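Local atomic coordinates of choloylglycine hydrolase (Clostridium perfringens, PDB entry 2BJF), a protein that hydrolyses the amide bond of glycine- and taurine-conjugated bile salts, releasing free bile acids, and can also transfer the acyl group to amines. Residues K46-K51 against F105-L110; M57-I60 against P65-A68; D180-N185 against S227-V232; G221-A226 against V259-G264. All coordinates share one frame; numbering follows the deposited sequence.

Contact 1 (K46-K51 against F105-L110)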
loop_
_atom_site.group_PDB
_atom_site.type_symbol
_atom_site.label_atom_id
_atom_site.label_comp_id
_atom_site.label_asym_id
_atom_site.label_seq_id
_atom_site.Cartn_x
_atom_site.Cartn_y
_atom_site.Cartn_z
ATOM N N LYS A 46 -33.219 -30.459 -22.118
ATOM C CA LYS A 46 -33.656 -29.063 -22.059
ATOM C C LYS A 46 -33.358 -28.344 -23.371
ATOM O O LYS A 46 -32.311 -28.561 -23.985
ATOM C CB LYS A 46 -32.997 -28.328 -20.889
ATOM C CG LYS A 46 -33.440 -28.818 -19.518
ATOM C CD LYS A 46 -32.697 -28.097 -18.406
ATOM C CE LYS A 46 -33.003 -28.702 -17.042
ATOM N NZ LYS A 46 -34.418 -28.494 -16.624
ATOM N N GLU A 47 -34.288 -27.492 -23.793
ATOM C CA GLU A 47 -34.196 -26.829 -25.090
ATOM C C GLU A 47 -34.265 -25.308 -24.991
ATOM O O GLU A 47 -34.925 -24.759 -24.104
ATOM C CB GLU A 47 -35.290 -27.339 -26.034
ATOM C CG GLU A 47 -35.138 -28.802 -26.441
ATOM C CD GLU A 47 -36.219 -29.278 -27.400
ATOM O OE1 GLU A 47 -37.045 -28.452 -27.849
ATOM O OE2 GLU A 47 -36.241 -30.488 -27.706
ATOM N N LEU A 48 -33.571 -24.641 -25.908
ATOM C CA LEU A 48 -33.640 -23.190 -26.049
ATOM C C LEU A 48 -33.655 -22.824 -27.529
ATOM O O LEU A 48 -32.771 -23.228 -28.287
ATOM C CB LEU A 48 -32.463 -22.511 -25.331
ATOM C CG LEU A 48 -32.362 -20.980 -25.390
ATOM C CD1 LEU A 48 -31.879 -20.413 -24.062
ATOM C CD2 LEU A 48 -31.464 -20.515 -26.535
ATOM N N THR A 49 -34.669 -22.066 -27.933
ATOM C CA THR A 49 -34.757 -21.562 -29.299
ATOM C C THR A 49 -34.531 -20.055 -29.286
ATOM O O THR A 49 -35.259 -19.316 -28.620
ATOM C CB THR A 49 -36.114 -21.909 -29.960
ATOM O OG1 THR A 49 -36.326 -23.326 -29.908
ATOM C CG2 THR A 49 -36.137 -21.459 -31.415
ATOM N N THR A 50 -33.511 -19.611 -30.017
ATOM C CA THR A 50 -33.125 -18.201 -30.034
ATOM C C THR A 50 -34.194 -17.329 -30.682
ATOM O O THR A 50 -34.756 -17.687 -31.717
ATOM C CB THR A 50 -31.778 -17.976 -30.767
ATOM O OG1 THR A 50 -31.876 -18.447 -32.117
ATOM C CG2 THR A 50 -30.639 -18.704 -30.055
ATOM N N LYS A 51 -34.486 -16.196 -30.051
ATOM C CA LYS A 51 -35.317 -15.167 -30.663
ATOM C C LYS A 51 -34.410 -14.233 -31.457
ATOM O O LYS A 51 -34.710 -13.882 -32.600
ATOM C CB LYS A 51 -36.106 -14.394 -29.600
ATOM C CG LYS A 51 -37.017 -13.306 -30.157
ATOM C CD LYS A 51 -37.694 -12.522 -29.045
ATOM C CE LYS A 51 -38.534 -11.389 -29.607
ATOM N NZ LYS A 51 -39.234 -10.632 -28.532
ATOM N N PHE A 105 -27.147 -19.563 -18.553
ATOM C CA PHE A 105 -27.597 -18.215 -18.192
ATOM C C PHE A 105 -27.246 -17.153 -19.234
ATOM O O PHE A 105 -28.101 -16.354 -19.618
ATOM C CB PHE A 105 -27.082 -17.789 -16.811
ATOM C CG PHE A 105 -27.600 -16.448 -16.365
ATOM C CD1 PHE A 105 -28.838 -16.338 -15.744
ATOM C CD2 PHE A 105 -26.855 -15.289 -16.580
ATOM C CE1 PHE A 105 -29.326 -15.098 -15.337
ATOM C CE2 PHE A 105 -27.332 -14.046 -16.174
ATOM C CZ PHE A 105 -28.571 -13.950 -15.554
ATOM N N LEU A 106 -25.990 -17.143 -19.678
ATOM C CA LEU A 106 -25.529 -16.138 -20.632
ATOM C C LEU A 106 -26.328 -16.204 -21.936
ATOM O O LEU A 106 -26.817 -15.181 -22.423
ATOM C CB LEU A 106 -24.026 -16.286 -20.892
ATOM C CG LEU A 106 -23.270 -15.009 -21.273
ATOM C CD1 LEU A 106 -21.804 -15.134 -20.916
ATOM C CD2 LEU A 106 -23.429 -14.663 -22.747
ATOM N N LEU A 107 -26.469 -17.409 -22.484
ATOM C CA LEU A 107 -27.254 -17.616 -23.700
ATOM C C LEU A 107 -28.732 -17.271 -23.491
ATOM O O LEU A 107 -29.367 -16.710 -24.382
ATOM C CB LEU A 107 -27.097 -19.054 -24.213
ATOM C CG LEU A 107 -27.841 -19.459 -25.493
ATOM C CD1 LEU A 107 -27.459 -18.575 -26.680
ATOM C CD2 LEU A 107 -27.591 -20.925 -25.811
ATOM N N TRP A 108 -29.265 -17.595 -22.313
ATOM C CA TRP A 108 -30.657 -17.279 -21.973
ATOM C C TRP A 108 -30.921 -15.772 -22.032
ATOM O O TRP A 108 -31.967 -15.338 -22.521
ATOM C CB TRP A 108 -31.020 -17.847 -20.594
ATOM C CG TRP A 108 -32.384 -17.453 -20.096
ATOM C CD1 TRP A 108 -33.574 -18.055 -20.395
ATOM C CD2 TRP A 108 -32.695 -16.373 -19.205
ATOM N NE1 TRP A 108 -34.605 -17.416 -19.748
ATOM C CE2 TRP A 108 -34.095 -16.378 -19.012
ATOM C CE3 TRP A 108 -31.926 -15.397 -18.554
ATOM C CZ2 TRP A 108 -34.745 -15.448 -18.193
ATOM C CZ3 TRP A 108 -32.573 -14.469 -17.739
ATOM C CH2 TRP A 108 -33.969 -14.504 -17.567
ATOM N N VAL A 109 -29.965 -14.982 -21.542
ATOM C CA VAL A 109 -30.064 -13.523 -21.586
ATOM C C VAL A 109 -30.053 -13.012 -23.029
ATOM O O VAL A 109 -30.937 -12.253 -23.432
ATOM C CB VAL A 109 -28.927 -12.846 -20.771
ATOM C CG1 VAL A 109 -28.907 -11.336 -21.002
ATOM C CG2 VAL A 109 -29.082 -13.150 -19.288
ATOM N N LEU A 110 -29.060 -13.445 -23.801
ATOM C CA LEU A 110 -28.840 -12.920 -25.147
ATOM C C LEU A 110 -29.875 -13.388 -26.164
ATOM O O LEU A 110 -30.254 -12.629 -27.055
ATOM C CB LEU A 110 -27.434 -13.268 -25.642
ATOM C CG LEU A 110 -26.257 -12.698 -24.846
ATOM C CD1 LEU A 110 -24.962 -13.101 -25.515
ATOM C CD2 LEU A 110 -26.348 -11.180 -24.714
#

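Contact 2 (M57-I60 against P65-A68)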
loop_
_atom_site.group_PDB
_atom_site.type_symbol
_atom_site.label_atom_id
_atom_site.label_comp_id
_atom_site.label_asym_id
_atom_site.label_seq_id
_atom_site.Cartn_x
_atom_site.Cartn_y
_atom_site.Cartn_z
ATOM N N MET A 57 -17.743 -15.361 -27.524
ATOM C CA MET A 57 -16.781 -16.412 -27.217
ATOM C C MET A 57 -17.441 -17.491 -26.375
ATOM O O MET A 57 -18.127 -17.198 -25.396
ATOM C CB MET A 57 -15.571 -15.845 -26.470
ATOM C CG MET A 57 -14.375 -16.793 -26.408
ATOM S SD MET A 57 -13.465 -16.889 -27.965
ATOM C CE MET A 57 -12.556 -15.344 -27.919
ATOM N N GLY A 58 -17.229 -18.743 -26.761
ATOM C CA GLY A 58 -17.742 -19.866 -25.994
ATOM C C GLY A 58 -17.172 -21.178 -26.477
ATOM O O GLY A 58 -16.157 -21.208 -27.170
ATOM N N THR A 59 -17.833 -22.266 -26.102
ATOM C CA THR A 59 -17.448 -23.593 -26.559
ATOM C C THR A 59 -18.680 -24.466 -26.771
ATOM O O THR A 59 -19.744 -24.211 -26.197
ATOM C CB THR A 59 -16.437 -24.274 -25.597
ATOM O OG1 THR A 59 -15.945 -25.483 -26.189
ATOM C CG2 THR A 59 -17.067 -24.584 -24.236
ATOM N N ILE A 60 -18.533 -25.479 -27.619
ATOM C CA ILE A 60 -19.602 -26.440 -27.853
ATOM C C ILE A 60 -19.268 -27.719 -27.089
ATOM O O ILE A 60 -18.396 -28.495 -27.493
ATOM C CB ILE A 60 -19.828 -26.701 -29.364
ATOM C CG1 ILE A 60 -20.120 -25.379 -30.089
ATOM C CG2 ILE A 60 -20.978 -27.685 -29.571
ATOM C CD1 ILE A 60 -19.930 -25.427 -31.596
ATOM N N PRO A 65 -23.931 -25.379 -27.137
ATOM C CA PRO A 65 -23.158 -24.141 -27.025
ATOM C C PRO A 65 -23.316 -23.459 -25.665
ATOM O O PRO A 65 -24.435 -23.300 -25.172
ATOM C CB PRO A 65 -23.737 -23.262 -28.136
ATOM C CG PRO A 65 -25.142 -23.731 -28.296
ATOM C CD PRO A 65 -25.168 -25.190 -27.921
ATOM N N THR A 66 -22.190 -23.076 -25.069
ATOM C CA THR A 66 -22.182 -22.335 -23.807
ATOM C C THR A 66 -21.156 -21.204 -23.893
ATOM O O THR A 66 -20.071 -21.385 -24.453
ATOM C CB THR A 66 -21.945 -23.265 -22.581
ATOM O OG1 THR A 66 -22.022 -22.504 -21.370
ATOM C CG2 THR A 66 -20.594 -23.984 -22.660
ATOM N N PHE A 67 -21.507 -20.040 -23.349
ATOM C CA PHE A 67 -20.753 -18.808 -23.608
ATOM C C PHE A 67 -19.982 -18.246 -22.418
ATOM O O PHE A 67 -20.395 -18.389 -21.265
ATOM C CB PHE A 67 -21.685 -17.727 -24.160
ATOM C CG PHE A 67 -22.118 -17.967 -25.575
ATOM C CD1 PHE A 67 -21.440 -17.367 -26.632
ATOM C CD2 PHE A 67 -23.201 -18.792 -25.855
ATOM C CE1 PHE A 67 -21.834 -17.587 -27.948
ATOM C CE2 PHE A 67 -23.602 -19.021 -27.168
ATOM C CZ PHE A 67 -22.917 -18.416 -28.216
ATOM N N ALA A 68 -18.863 -17.593 -22.727
ATOM C CA ALA A 68 -18.071 -16.857 -21.743
ATOM C C ALA A 68 -18.450 -15.377 -21.754
ATOM O O ALA A 68 -18.514 -14.732 -20.705
ATOM C CB ALA A 68 -16.593 -17.026 -22.030
#

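Contact 3 (D180-N185 against S227-V232)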
loop_
_atom_site.group_PDB
_atom_site.type_symbol
_atom_site.label_atom_id
_atom_site.label_comp_id
_atom_site.label_asym_id
_atom_site.label_seq_id
_atom_site.Cartn_x
_atom_site.Cartn_y
_atom_site.Cartn_z
ATOM N N ASP A 180 -21.620 -5.172 -4.040
ATOM C CA ASP A 180 -21.794 -4.131 -3.029
ATOM C C ASP A 180 -20.547 -3.942 -2.163
ATOM O O ASP A 180 -20.280 -2.832 -1.696
ATOM C CB ASP A 180 -23.029 -4.401 -2.160
ATOM C CG ASP A 180 -22.986 -5.754 -1.476
ATOM O OD1 ASP A 180 -22.878 -6.777 -2.178
ATOM O OD2 ASP A 180 -23.074 -5.794 -0.231
ATOM N N TRP A 181 -19.786 -5.020 -1.963
ATOM C CA TRP A 181 -18.523 -4.944 -1.224
ATOM C C TRP A 181 -17.507 -4.076 -1.968
ATOM O O TRP A 181 -16.862 -3.215 -1.367
ATOM C CB TRP A 181 -17.941 -6.341 -0.950
ATOM C CG TRP A 181 -16.734 -6.307 -0.048
ATOM C CD1 TRP A 181 -16.711 -6.530 1.299
ATOM C CD2 TRP A 181 -15.381 -6.015 -0.429
ATOM N NE1 TRP A 181 -15.432 -6.391 1.782
ATOM C CE2 TRP A 181 -14.594 -6.080 0.743
ATOM C CE3 TRP A 181 -14.756 -5.710 -1.648
ATOM C CZ2 TRP A 181 -13.215 -5.848 0.735
ATOM C CZ3 TRP A 181 -13.383 -5.480 -1.657
ATOM C CH2 TRP A 181 -12.628 -5.551 -0.472
ATOM N N HIS A 182 -17.373 -4.309 -3.273
ATOM C CA HIS A 182 -16.431 -3.553 -4.100
ATOM C C HIS A 182 -16.811 -2.077 -4.175
ATOM O O HIS A 182 -15.944 -1.206 -4.094
ATOM C CB HIS A 182 -16.340 -4.148 -5.508
ATOM C CG HIS A 182 -15.683 -5.492 -5.557
ATOM N ND1 HIS A 182 -14.316 -5.656 -5.484
ATOM C CD2 HIS A 182 -16.206 -6.735 -5.679
ATOM C CE1 HIS A 182 -14.026 -6.943 -5.557
ATOM N NE2 HIS A 182 -15.154 -7.619 -5.678
ATOM N N VAL A 183 -18.107 -1.804 -4.321
ATOM C CA VAL A 183 -18.608 -0.429 -4.375
ATOM C C VAL A 183 -18.270 0.330 -3.085
ATOM O O VAL A 183 -17.858 1.492 -3.134
ATOM C CB VAL A 183 -20.130 -0.382 -4.678
ATOM C CG1 VAL A 183 -20.666 1.043 -4.596
ATOM C CG2 VAL A 183 -20.413 -0.962 -6.055
ATOM N N ALA A 184 -18.426 -0.338 -1.943
ATOM C CA ALA A 184 -18.054 0.245 -0.655
ATOM C C ALA A 184 -16.537 0.417 -0.529
ATOM O O ALA A 184 -16.067 1.379 0.085
ATOM C CB ALA A 184 -18.601 -0.593 0.497
ATOM N N ASN A 185 -15.781 -0.510 -1.117
ATOM C CA ASN A 185 -14.316 -0.449 -1.099
ATOM C C ASN A 185 -13.765 0.756 -1.865
ATOM O O ASN A 185 -12.702 1.276 -1.525
ATOM C CB ASN A 185 -13.706 -1.755 -1.627
ATOM C CG ASN A 185 -12.229 -1.908 -1.268
ATOM O OD1 ASN A 185 -11.798 -1.552 -0.167
ATOM N ND2 ASN A 185 -11.451 -2.459 -2.193
ATOM N N SER A 227 -8.222 -5.544 -5.898
ATOM C CA SER A 227 -7.238 -4.578 -6.385
ATOM C C SER A 227 -7.468 -4.210 -7.849
ATOM O O SER A 227 -7.356 -3.039 -8.225
ATOM C CB SER A 227 -5.821 -5.104 -6.176
ATOM O OG SER A 227 -5.542 -5.216 -4.792
ATOM N N ARG A 228 -7.803 -5.209 -8.663
ATOM C CA ARG A 228 -8.104 -4.974 -10.073
ATOM C C ARG A 228 -9.358 -4.122 -10.255
ATOM O O ARG A 228 -9.397 -3.258 -11.132
ATOM C CB ARG A 228 -8.208 -6.296 -10.842
ATOM C CG ARG A 228 -6.869 -7.004 -10.998
ATOM C CD ARG A 228 -6.957 -8.227 -11.900
ATOM N NE ARG A 228 -7.557 -9.387 -11.238
ATOM C CZ ARG A 228 -8.828 -9.759 -11.363
ATOM N NH1 ARG A 228 -9.666 -9.055 -12.117
ATOM N NH2 ARG A 228 -9.269 -10.836 -10.725
ATOM N N PHE A 229 -10.366 -4.352 -9.411
ATOM C CA PHE A 229 -11.601 -3.559 -9.431
ATOM C C PHE A 229 -11.293 -2.079 -9.206
ATOM O O PHE A 229 -11.765 -1.222 -9.953
ATOM C CB PHE A 229 -12.594 -4.074 -8.379
ATOM C CG PHE A 229 -13.988 -3.508 -8.514
ATOM C CD1 PHE A 229 -15.010 -4.270 -9.071
ATOM C CD2 PHE A 229 -14.286 -2.223 -8.057
ATOM C CE1 PHE A 229 -16.304 -3.756 -9.192
ATOM C CE2 PHE A 229 -15.573 -1.700 -8.172
ATOM C CZ PHE A 229 -16.585 -2.469 -8.739
ATOM N N ILE A 230 -10.489 -1.790 -8.183
ATOM C CA ILE A 230 -10.102 -0.413 -7.875
ATOM C C ILE A 230 -9.390 0.235 -9.062
ATOM O O ILE A 230 -9.752 1.337 -9.476
ATOM C CB ILE A 230 -9.224 -0.325 -6.590
ATOM C CG1 ILE A 230 -9.970 -0.891 -5.367
ATOM C CG2 ILE A 230 -8.739 1.113 -6.347
ATOM C CD1 ILE A 230 -11.312 -0.226 -5.045
ATOM N N ARG A 231 -8.401 -0.461 -9.620
ATOM C CA ARG A 231 -7.619 0.085 -10.728
ATOM C C ARG A 231 -8.471 0.399 -11.958
ATOM O O ARG A 231 -8.419 1.513 -12.474
ATOM C CB ARG A 231 -6.443 -0.828 -11.094
ATOM C CG ARG A 231 -5.356 -0.882 -10.027
ATOM C CD ARG A 231 -3.956 -1.036 -10.630
ATOM N NE ARG A 231 -3.795 -2.247 -11.440
ATOM C CZ ARG A 231 -3.595 -3.471 -10.953
ATOM N NH1 ARG A 231 -3.544 -3.684 -9.641
ATOM N NH2 ARG A 231 -3.452 -4.494 -11.785
ATOM N N VAL A 232 -9.271 -0.568 -12.405
ATOM C CA VAL A 232 -10.100 -0.371 -13.599
ATOM C C VAL A 232 -11.161 0.721 -13.387
ATOM O O VAL A 232 -11.444 1.499 -14.297
ATOM C CB VAL A 232 -10.697 -1.711 -14.141
ATOM C CG1 VAL A 232 -11.714 -2.317 -13.181
ATOM C CG2 VAL A 232 -11.296 -1.524 -15.526
#

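Contact 4 (G221-A226 against V259-G264)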
loop_
_atom_site.group_PDB
_atom_site.type_symbol
_atom_site.label_atom_id
_atom_site.label_comp_id
_atom_site.label_asym_id
_atom_site.label_seq_id
_atom_site.Cartn_x
_atom_site.Cartn_y
_atom_site.Cartn_z
ATOM N N GLY A 221 -1.459 -2.556 -6.509
ATOM C CA GLY A 221 -0.837 -3.047 -7.742
ATOM C C GLY A 221 -0.842 -4.536 -8.008
ATOM O O GLY A 221 -0.324 -4.982 -9.036
ATOM N N ASP A 222 -1.423 -5.305 -7.094
ATOM C CA ASP A 222 -1.480 -6.756 -7.235
ATOM C C ASP A 222 -2.616 -7.180 -8.168
ATOM O O ASP A 222 -3.316 -6.338 -8.738
ATOM C CB ASP A 222 -1.651 -7.407 -5.867
ATOM C CG ASP A 222 -2.928 -6.981 -5.190
ATOM O OD1 ASP A 222 -2.958 -5.875 -4.608
ATOM O OD2 ASP A 222 -3.906 -7.747 -5.258
ATOM N N PHE A 223 -2.801 -8.490 -8.307
ATOM C CA PHE A 223 -3.749 -9.032 -9.277
ATOM C C PHE A 223 -4.993 -9.669 -8.651
ATOM O O PHE A 223 -5.739 -10.373 -9.338
ATOM C CB PHE A 223 -3.040 -10.018 -10.218
ATOM C CG PHE A 223 -1.907 -9.407 -10.994
ATOM C CD1 PHE A 223 -2.147 -8.745 -12.195
ATOM C CD2 PHE A 223 -0.598 -9.486 -10.521
ATOM C CE1 PHE A 223 -1.102 -8.168 -12.915
ATOM C CE2 PHE A 223 0.455 -8.914 -11.236
ATOM C CZ PHE A 223 0.202 -8.258 -12.435
ATOM N N THR A 224 -5.230 -9.414 -7.362
ATOM C CA THR A 224 -6.466 -9.883 -6.723
ATOM C C THR A 224 -7.674 -9.169 -7.331
ATOM O O THR A 224 -7.539 -8.058 -7.856
ATOM C CB THR A 224 -6.482 -9.678 -5.188
ATOM O OG1 THR A 224 -6.371 -8.283 -4.881
ATOM C CG2 THR A 224 -5.367 -10.467 -4.514
ATOM N N PRO A 225 -8.857 -9.808 -7.279
ATOM C CA PRO A 225 -10.072 -9.183 -7.808
ATOM C C PRO A 225 -10.361 -7.793 -7.230
ATOM O O PRO A 225 -10.731 -6.890 -7.982
ATOM C CB PRO A 225 -11.172 -10.176 -7.425
ATOM C CG PRO A 225 -10.472 -11.487 -7.321
ATOM C CD PRO A 225 -9.120 -11.163 -6.757
ATOM N N ALA A 226 -10.186 -7.620 -5.919
ATOM C CA ALA A 226 -10.445 -6.328 -5.278
ATOM C C ALA A 226 -9.510 -5.227 -5.786
ATOM O O ALA A 226 -9.954 -4.117 -6.086
ATOM C CB ALA A 226 -10.365 -6.451 -3.759
ATOM N N VAL A 259 -4.793 -4.344 -15.879
ATOM C CA VAL A 259 -5.213 -5.374 -14.927
ATOM C C VAL A 259 -5.045 -6.795 -15.479
ATOM O O VAL A 259 -5.533 -7.763 -14.891
ATOM C CB VAL A 259 -6.666 -5.141 -14.418
ATOM C CG1 VAL A 259 -6.726 -3.914 -13.510
ATOM C CG2 VAL A 259 -7.653 -5.011 -15.581
ATOM N N ALA A 260 -4.336 -6.909 -16.600
ATOM C CA ALA A 260 -4.067 -8.202 -17.221
ATOM C C ALA A 260 -3.007 -8.987 -16.451
ATOM O O ALA A 260 -2.018 -8.419 -15.982
ATOM C CB ALA A 260 -3.646 -8.016 -18.677
ATOM N N MET A 261 -3.226 -10.292 -16.314
ATOM C CA MET A 261 -2.266 -11.173 -15.651
ATOM C C MET A 261 -1.141 -11.574 -16.600
ATOM O O MET A 261 -1.373 -11.796 -17.794
ATOM C CB MET A 261 -2.958 -12.417 -15.093
ATOM C CG MET A 261 -3.921 -12.127 -13.958
ATOM S SD MET A 261 -4.796 -13.601 -13.415
ATOM C CE MET A 261 -5.980 -12.877 -12.287
ATOM N N VAL A 262 0.066 -11.668 -16.048
ATOM C CA VAL A 262 1.291 -11.922 -16.810
ATOM C C VAL A 262 1.892 -13.264 -16.388
ATOM O O VAL A 262 1.966 -13.565 -15.194
ATOM C CB VAL A 262 2.331 -10.787 -16.583
ATOM C CG1 VAL A 262 3.572 -10.993 -17.441
ATOM C CG2 VAL A 262 1.715 -9.418 -16.867
ATOM N N ARG A 263 2.317 -14.063 -17.369
ATOM C CA ARG A 263 2.851 -15.406 -17.114
ATOM C C ARG A 263 3.930 -15.434 -16.034
ATOM O O ARG A 263 4.901 -14.675 -16.094
ATOM C CB ARG A 263 3.393 -16.036 -18.405
ATOM C CG ARG A 263 3.558 -17.550 -18.329
ATOM C CD ARG A 263 4.203 -18.128 -19.587
ATOM N NE ARG A 263 3.396 -17.916 -20.787
ATOM C CZ ARG A 263 2.415 -18.714 -21.199
ATOM N NH1 ARG A 263 2.088 -19.803 -20.511
ATOM N NH2 ARG A 263 1.753 -18.417 -22.310
ATOM N N GLY A 264 3.740 -16.310 -15.049
ATOM C CA GLY A 264 4.740 -16.551 -14.014
ATOM C C GLY A 264 4.467 -15.953 -12.644
ATOM O O GLY A 264 4.907 -16.502 -11.633
#

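Contact 1 (K46-K51 against F105-L110)
Of segment 105-110, Trp108 meets Leu48 through its stem and not through its indole: CD1 of Leu48 lies 4.0 Å from Trp108 CA. The indole itself turns to the helix 116-123 side, packing on Ala122 and Leu123 and meeting Phe113 edge-to-face. Outside the segments, Leu48 also touches aromatic Tyr64. The Phe105 ring takes no part across the contact; within the helix, one turn on, the methyl CG2 of Val109 covers one of its faces, 3.6 Å above the plane and offset toward the rim.

Across the contact, strand 47-49 sends a single side chain to helix 105-112. Leu48 leaves the strand with CG anti to the backbone N (chi1 179°), and this carries its two methyls to different residues of the helix. While CD1 goes to Trp108, CD2 sits 3.9 Å from Leu107 CG and 4.0 Å from Leu107 CD2. The two leucine side chains cross obliquely, branch against branch.

Leu48 pairs through its backbone with Cys39 of strand 38-40, and Thr50, just past the strand, is anchored by OG1 to Pro34 O and Phe37 N. Beyond Leu107 lies Phe67 of strand 64-67.

No hydrogen bond joins the two segments, so leucine packing carries the contact; a backbone bond from Lys51 to Ala111, just past the segment, ties the end of 46-51 to helix 105-112.

Contact 2 (M57-I60 against P65-A68)
Thr59 and Thr66 face each other as the hydrogen-bonded pair of an antiparallel beta hairpin, strands 54-61 and 64-67, within the larger antiparallel sheet of this Ntn hydrolase.

The hydrogen bonds come first. Thr59 N gives to Thr66 O at 2.9 Å, and Thr66 N returns the bond to Thr59 O at 2.9 Å. Two residues along, Ala68 N reaches Met57 O at 2.8 Å. Where the two non-hydrogen-bonded pairs lie, Gly58 with Phe67 and Ile60 with Pro65, the backbones draw together: Gly58 CA is 4.0 Å from Phe67 CA. Pro65 CA adds a CA-H...O contact to Thr59 O.

Side chains split between the two faces. Thr59 and Thr66 lie side by side pointing the same way, their CG2 methyls 3.9 Å apart. Each methyl stands between the backbone N and the carbonyl carbon, leaving OG1 on the far side from N to find partners beyond the hairpin: Asn27 O for Thr59 and Tyr103 O for Thr66. On the other face Phe67 packs on Ile31 and Ile33 of strand 29-33.

Ala68, where the chain turns a corner, lines the bile-acid pocket, and the bound deoxycholate touches both Thr66 and Ala68. Met57 O, already gripped by Ala68 N, also lies obliquely to the Phe67 ring, 3.5 Å from Phe67 CD1.

Contact 3 (D180-N185 against S227-V232)
Helices 179-186 and 225-243 come together at two points along their backbones, 7.2 Å between the CA atoms of His182 and Phe229 and 8.0 Å between those of Asn185 and Ile230, and no hydrogen bond spans the gap.

His182 and Phe229 carry the contact. CB of His182 stands over the centre of the Phe229 ring, 3.5 Å from its centroid and 5° off the normal, a CH-pi contact of nearly ideal placement. The imidazole beyond it makes an offset stack with the same ring, planes at 20° and centroids 4.6 Å apart. With CG anti to N (chi1 -168°), Phe229 brings its ring against His182 CB. Trp181, next to His182 in the helix, comes edge-on to the other face of the imidazole, CE3 3.8 Å above the plane and offset toward the rim. NE2 of His182, hydrogen-bonded to Asn175 O, fixes the ring's rotation. One turn further along helix 179-186, ND2 of Asn185 comes 3.6 Å from the CD1 methyl of Ile230, the two side chains crossing at about a right angle.

Trp181 also stacks on Trp181 of the second subunit. Asn175 lines the taurine site, so His182 joins this helix pair to a residue of that pocket. Phe229 further packs on Phe179 and Leu186 of helix 179-186 and on Val172 of strand 172-173, at the margin of the six-stranded sheet.

Contact 4 (G221-A226 against V259-G264)
Phe223 and Met261 mark the closest backbone approach, 6.9 Å between CA atoms, where the loop leading into helix 225-243 meets the irregular chain that follows helix 249-257.

Phe223 supplies most of the surface. Its CE1 comes 3.2 Å from Ala260 O, which stands obliquely to the ring, whereas Val259 O lies farther off at the ring's edge, near its plane. Met261 reaches past with its chain extended beyond CG (chi2 176°): CG is 4.2 Å from Phe223 CD1, and the terminal CE reaches 3.9 Å from Phe223 O.

Next to Phe223 the chain forms an Asx turn and a helix N-cap. Asp222 OD2 takes two donors from Thr224, OG1 at 2.6 Å nearly along the C-O axis and N at 3.0 Å on the anti side, 29° out of the carboxylate plane. Thr224 is the N-cap of the helix, its side chain capping a backbone N just beyond, and Asp222 OD1 reaches on to Ser227 OG. Phe223 lies between these two residues in sequence and points toward segment 259-264.

Met261 lies toward the active site, its side chain about 5 Å from the bound taurine and about 7 Å from that of Cys2. At the far end, Arg263 NE forms a salt bridge with Glu251 OE2 of the fourth subunit.

In the fold
All four contacts are buried, but they fall into two regions. Contacts 1 and 2 lie side by side, contact 2 nested in the chain loop closed by contact 1; Leu107 CD1 packs 3.9 Å from Phe67 CE2. One joins strand to helix by apolar methyls, the other joins strand to strand by backbone hydrogen bonds, beside the bile acid. Contacts 3 and 4 share helix 225-243, alternate along the chain and touch: Arg228 NE meets Phe223 O at 2.8 Å. Aromatic stacking dominates contact 3, a ring against carbonyls and methionine contact 4. Only this pair meets other subunits; contacts 1 and 3 lie on opposite sides of the chain's centre.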